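Local coordinates for protein oxidoreductase (PDB 7D5M) that binds NAD+ through a Rossmann-fold domain and, as a homologue of inositol dehydrogenase, probably catalyses the NAD-dependent oxidation of a polyol or sugar-like substrate, at residues 169-174 / 270-275; 241-246 / 261-266. One frame throughout, in Å; residues are numbered along the deposited sequence.

Contact 1: 169-174 / 270-275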
# COMPACT_ATOMS: atom_id res chain seq x y z
N HIS A 169 19.73 -1.70 6.52
CA HIS A 169 18.69 -1.53 7.57
C HIS A 169 17.84 -2.80 7.63
O HIS A 169 17.16 -3.12 6.65
CB HIS A 169 17.86 -0.27 7.31
CG HIS A 169 18.62 0.95 7.68
ND1 HIS A 169 18.00 2.11 8.05
CD2 HIS A 169 19.95 1.16 7.80
CE1 HIS A 169 18.92 3.01 8.33
NE2 HIS A 169 20.12 2.46 8.18
N MET A 170 17.90 -3.47 8.77
CA MET A 170 17.28 -4.80 8.99
C MET A 170 16.34 -4.70 10.18
O MET A 170 16.70 -4.02 11.18
CB MET A 170 18.36 -5.84 9.25
CG MET A 170 19.16 -6.16 8.01
SD MET A 170 20.72 -6.91 8.40
CE MET A 170 21.70 -5.46 8.81
N GLN A 171 15.19 -5.34 10.09
CA GLN A 171 14.30 -5.50 11.25
C GLN A 171 13.61 -6.86 11.15
O GLN A 171 13.36 -7.35 10.04
CB GLN A 171 13.32 -4.33 11.36
CG GLN A 171 12.26 -4.28 10.26
CD GLN A 171 11.16 -3.29 10.54
OE1 GLN A 171 11.37 -2.08 10.56
NE2 GLN A 171 9.95 -3.79 10.75
N PHE A 172 13.37 -7.44 12.31
CA PHE A 172 12.35 -8.50 12.48
C PHE A 172 11.62 -8.15 13.77
O PHE A 172 12.14 -8.45 14.85
CB PHE A 172 12.98 -9.89 12.43
CG PHE A 172 12.00 -11.01 12.16
CD1 PHE A 172 10.65 -10.87 12.45
CD2 PHE A 172 12.44 -12.21 11.62
CE1 PHE A 172 9.77 -11.91 12.21
CE2 PHE A 172 11.55 -13.25 11.40
CZ PHE A 172 10.22 -13.10 11.68
N ALA A 173 10.52 -7.42 13.64
CA ALA A 173 9.83 -6.74 14.76
C ALA A 173 8.34 -7.06 14.69
O ALA A 173 7.61 -6.37 13.97
CB ALA A 173 10.09 -5.25 14.69
N HIS A 174 7.93 -8.11 15.40
CA HIS A 174 6.52 -8.55 15.52
C HIS A 174 6.02 -8.24 16.94
O HIS A 174 6.84 -7.90 17.80
CB HIS A 174 6.40 -10.04 15.17
CG HIS A 174 6.99 -10.94 16.19
ND1 HIS A 174 6.29 -11.35 17.31
CD2 HIS A 174 8.20 -11.52 16.26
CE1 HIS A 174 7.06 -12.15 18.03
NE2 HIS A 174 8.23 -12.29 17.39
N GLY A 270 6.85 -8.21 10.26
CA GLY A 270 7.69 -7.01 10.15
C GLY A 270 9.14 -7.38 9.94
O GLY A 270 9.99 -6.75 10.56
N GLN A 271 9.43 -8.40 9.13
CA GLN A 271 10.83 -8.68 8.73
C GLN A 271 11.11 -7.92 7.43
O GLN A 271 10.51 -8.23 6.41
CB GLN A 271 11.12 -10.17 8.55
CG GLN A 271 12.59 -10.41 8.28
CD GLN A 271 12.95 -11.83 7.92
OE1 GLN A 271 14.13 -12.13 7.73
NE2 GLN A 271 11.96 -12.72 7.83
N LYS A 272 12.00 -6.94 7.49
CA LYS A 272 12.32 -6.10 6.32
C LYS A 272 13.83 -5.93 6.23
O LYS A 272 14.51 -5.90 7.28
CB LYS A 272 11.60 -4.75 6.41
CG LYS A 272 10.08 -4.84 6.60
CD LYS A 272 9.36 -3.52 6.88
CE LYS A 272 7.90 -3.60 6.51
NZ LYS A 272 7.09 -2.48 7.08
N ILE A 273 14.34 -5.82 5.02
CA ILE A 273 15.76 -5.45 4.79
C ILE A 273 15.78 -4.39 3.70
O ILE A 273 15.16 -4.59 2.65
CB ILE A 273 16.65 -6.66 4.47
CG1 ILE A 273 18.08 -6.20 4.18
CG2 ILE A 273 16.09 -7.51 3.35
CD1 ILE A 273 19.10 -7.29 4.32
N ARG A 274 16.42 -3.27 3.99
CA ARG A 274 16.61 -2.19 2.99
C ARG A 274 18.12 -2.02 2.83
O ARG A 274 18.80 -1.78 3.84
CB ARG A 274 15.95 -0.88 3.44
CG ARG A 274 16.07 0.24 2.43
CD ARG A 274 15.37 1.52 2.87
NE ARG A 274 15.44 2.56 1.87
CZ ARG A 274 14.62 2.68 0.83
NH1 ARG A 274 13.63 1.83 0.61
NH2 ARG A 274 14.80 3.69 -0.02
N VAL A 275 18.61 -2.19 1.62
CA VAL A 275 20.04 -1.95 1.30
C VAL A 275 20.09 -0.63 0.55
O VAL A 275 19.42 -0.52 -0.49
CB VAL A 275 20.65 -3.10 0.48
CG1 VAL A 275 22.12 -2.83 0.20
CG2 VAL A 275 20.46 -4.43 1.18
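Gln171 and Phe172 reach their partners in 270-275 through different first torsions. In Gln171, chi1 of 69° sets CG between the backbone N and carbonyl carbon, and the extended chain carries its amide alongside Lys272 to the carbonyl of Gly270. In Phe172, CG lies anti to the backbone N (chi1 -162°), which brings the ring against Gln271. The Gln171 NE2 to Gly270 O bond measures 3.0 Å and lies in the plane of the glutamine amide. Ala173 N reaches the same Gly270 O at 3.2 Å, so one oxygen is gripped by two donors, from opposite faces of its carbonyl plane. Replacing Gln171 by an alanine would probably take away one of these two donors, leaving Ala173 N on the other face of the carbonyl, and open a gap beside Lys272 CD. Gly270 has a positive phi and lies close to Ala173 O, where there is little room for a CB. On the opposite face of the sheet, Gln271 CB sits 3.9 Å from the Phe172 ring centroid, only 13° off the normal, a CH-pi contact; the ring and the Gln271 amide are nearly parallel. Beside them, Met170 CG packs on Ile273 CD1 at 3.9 Å. Between the strands, His169 N to Arg274 O and Arg274 N to His169 O, both 2.8 Å, form one antiparallel hydrogen-bonded pair, and Gln171 with Lys272 forms the next. Tyr245 of the second subunit bonds the His169 side chain. Strand 165-173 continues the mixed sheet toward strand 255-261, while 271-277 passes it on to 280-285, whose Glu283 pairs with Arg274, and helix 202-217 packs against Phe172 and Gln271.

Contact 2: 241-246 / 261-266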
# COMPACT_ATOMS: atom_id res chain seq x y z
N GLU A 241 16.17 -10.60 26.33
CA GLU A 241 15.61 -9.36 25.72
C GLU A 241 14.42 -9.70 24.81
O GLU A 241 14.52 -10.66 24.03
CB GLU A 241 16.72 -8.61 24.98
CG GLU A 241 17.12 -9.15 23.61
CD GLU A 241 17.77 -10.52 23.57
OE1 GLU A 241 18.32 -10.97 24.60
OE2 GLU A 241 17.74 -11.14 22.49
N ASP A 242 13.37 -8.88 24.86
CA ASP A 242 12.24 -8.97 23.90
C ASP A 242 12.30 -7.80 22.91
O ASP A 242 11.39 -7.69 22.07
CB ASP A 242 10.89 -9.09 24.61
CG ASP A 242 10.63 -8.05 25.69
OD1 ASP A 242 11.31 -7.01 25.68
OD2 ASP A 242 9.75 -8.31 26.52
N ASN A 243 13.36 -7.00 22.99
CA ASN A 243 13.60 -5.87 22.06
C ASN A 243 15.09 -5.58 22.04
O ASN A 243 15.72 -5.66 23.11
CB ASN A 243 12.81 -4.64 22.50
CG ASN A 243 12.74 -3.60 21.40
OD1 ASN A 243 12.06 -3.82 20.40
ND2 ASN A 243 13.47 -2.50 21.56
N ALA A 244 15.66 -5.27 20.88
CA ALA A 244 17.08 -4.90 20.81
C ALA A 244 17.37 -4.04 19.58
O ALA A 244 16.70 -4.19 18.53
CB ALA A 244 17.92 -6.15 20.83
N TYR A 245 18.34 -3.15 19.75
CA TYR A 245 18.94 -2.33 18.68
C TYR A 245 20.39 -2.72 18.53
O TYR A 245 21.16 -2.57 19.50
CB TYR A 245 18.83 -0.84 19.01
CG TYR A 245 17.43 -0.44 19.37
CD1 TYR A 245 16.52 -0.11 18.38
CD2 TYR A 245 17.00 -0.42 20.69
CE1 TYR A 245 15.22 0.24 18.69
CE2 TYR A 245 15.71 -0.09 21.02
CZ TYR A 245 14.81 0.26 20.01
OH TYR A 245 13.53 0.58 20.33
N THR A 246 20.77 -3.18 17.34
CA THR A 246 22.18 -3.47 17.01
C THR A 246 22.64 -2.50 15.94
O THR A 246 22.08 -2.51 14.83
CB THR A 246 22.40 -4.92 16.59
OG1 THR A 246 21.83 -5.74 17.60
CG2 THR A 246 23.87 -5.21 16.39
N SER A 261 12.59 -7.53 17.64
CA SER A 261 11.50 -7.29 18.62
C SER A 261 10.42 -8.36 18.56
O SER A 261 10.08 -8.82 17.45
CB SER A 261 10.91 -5.90 18.43
OG SER A 261 10.09 -5.57 19.54
N ALA A 262 9.89 -8.71 19.72
CA ALA A 262 8.67 -9.53 19.88
C ALA A 262 7.58 -8.70 20.55
O ALA A 262 6.51 -9.26 20.82
CB ALA A 262 8.99 -10.78 20.66
N VAL A 263 7.81 -7.40 20.75
CA VAL A 263 6.88 -6.49 21.49
C VAL A 263 6.50 -5.28 20.61
O VAL A 263 6.02 -4.26 21.15
CB VAL A 263 7.50 -6.07 22.83
CG1 VAL A 263 7.74 -7.29 23.70
CG2 VAL A 263 8.78 -5.27 22.67
N ASN A 264 6.64 -5.40 19.29
CA ASN A 264 6.17 -4.36 18.35
C ASN A 264 4.66 -4.54 18.15
O ASN A 264 4.23 -5.11 17.13
CB ASN A 264 6.96 -4.40 17.04
CG ASN A 264 6.50 -3.34 16.08
OD1 ASN A 264 5.87 -2.36 16.49
ND2 ASN A 264 6.81 -3.54 14.80
N ALA A 265 3.88 -4.07 19.13
CA ALA A 265 2.43 -4.32 19.22
C ALA A 265 1.77 -4.01 17.87
O ALA A 265 2.02 -2.93 17.33
CB ALA A 265 1.83 -3.49 20.34
N GLY A 266 0.96 -4.95 17.35
CA GLY A 266 0.19 -4.77 16.11
C GLY A 266 0.91 -5.31 14.88
O GLY A 266 0.24 -5.53 13.85
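Ser261 OG donates to Asn243 OD1 at 2.8 Å, in the plane of the amide carbonyl and on a lone pair. These two residues face each other as an antiparallel non-hydrogen-bonded pair. One residue further, Ala262 N gives a nearly straight bond (174°) to Asp242 O, 3.0 Å away, tilted somewhat from the carbonyl plane. Val263 completes the first shell: its CG1 lies 3.6 Å from Asp242 CG, the two side chains crossing at about a right angle, while CG2 comes within 4.1 Å of Asn243 CB.

The next shell fixes the polar groups. With its hydroxyl anti to the backbone N (chi1 -167°), Ser261 also accepts from Val263 N at 3.2 Å, an ST turn; Val263 points toward 241-246. Trp259 NE1 is a second donor to Asn243 OD1, and Gln231 OE1 takes a hydrogen from Asn243 ND2. Asp242 turns its carboxylate to Phe233 N and Val234 N and to a salt bridge with Arg237; together with Asn243 it faces Gln231 in a classic beta bulge.

All five touching residues are buried. Asn243 OD1 accepts from Ser261 OG and Trp259 NE1, while Ser261 OG both donates to OD1 and accepts from Val263 N. These bonds, with Gln231 at ND2, are likely to fix which way the amide is turned and to hold the serine hydroxyl.

How the contacts relate
Both contacts reach the same mixed sheet of the C-terminal alpha/beta domain, their centres 12 Å apart. Along the chain 169-174 comes first, then 241-246, 261-266 and 270-275, so contact 2 is enclosed in sequence by contact 1. Strand 255-261 lies between strands 165-173 and 243-250 and joins the two: Phe172 O and Ser261 N are 3.0 Å apart, a probable hydrogen bond. The loop after that strand adds another, His174 O to Asn264 N at 2.9 Å, and leads back to 271-277. Both contacts also meet the second subunit, where Arg274 of one copy binds Asn264 of the other, so strand 271-277 and the loop after strand 255-261 take part in the subunit interface.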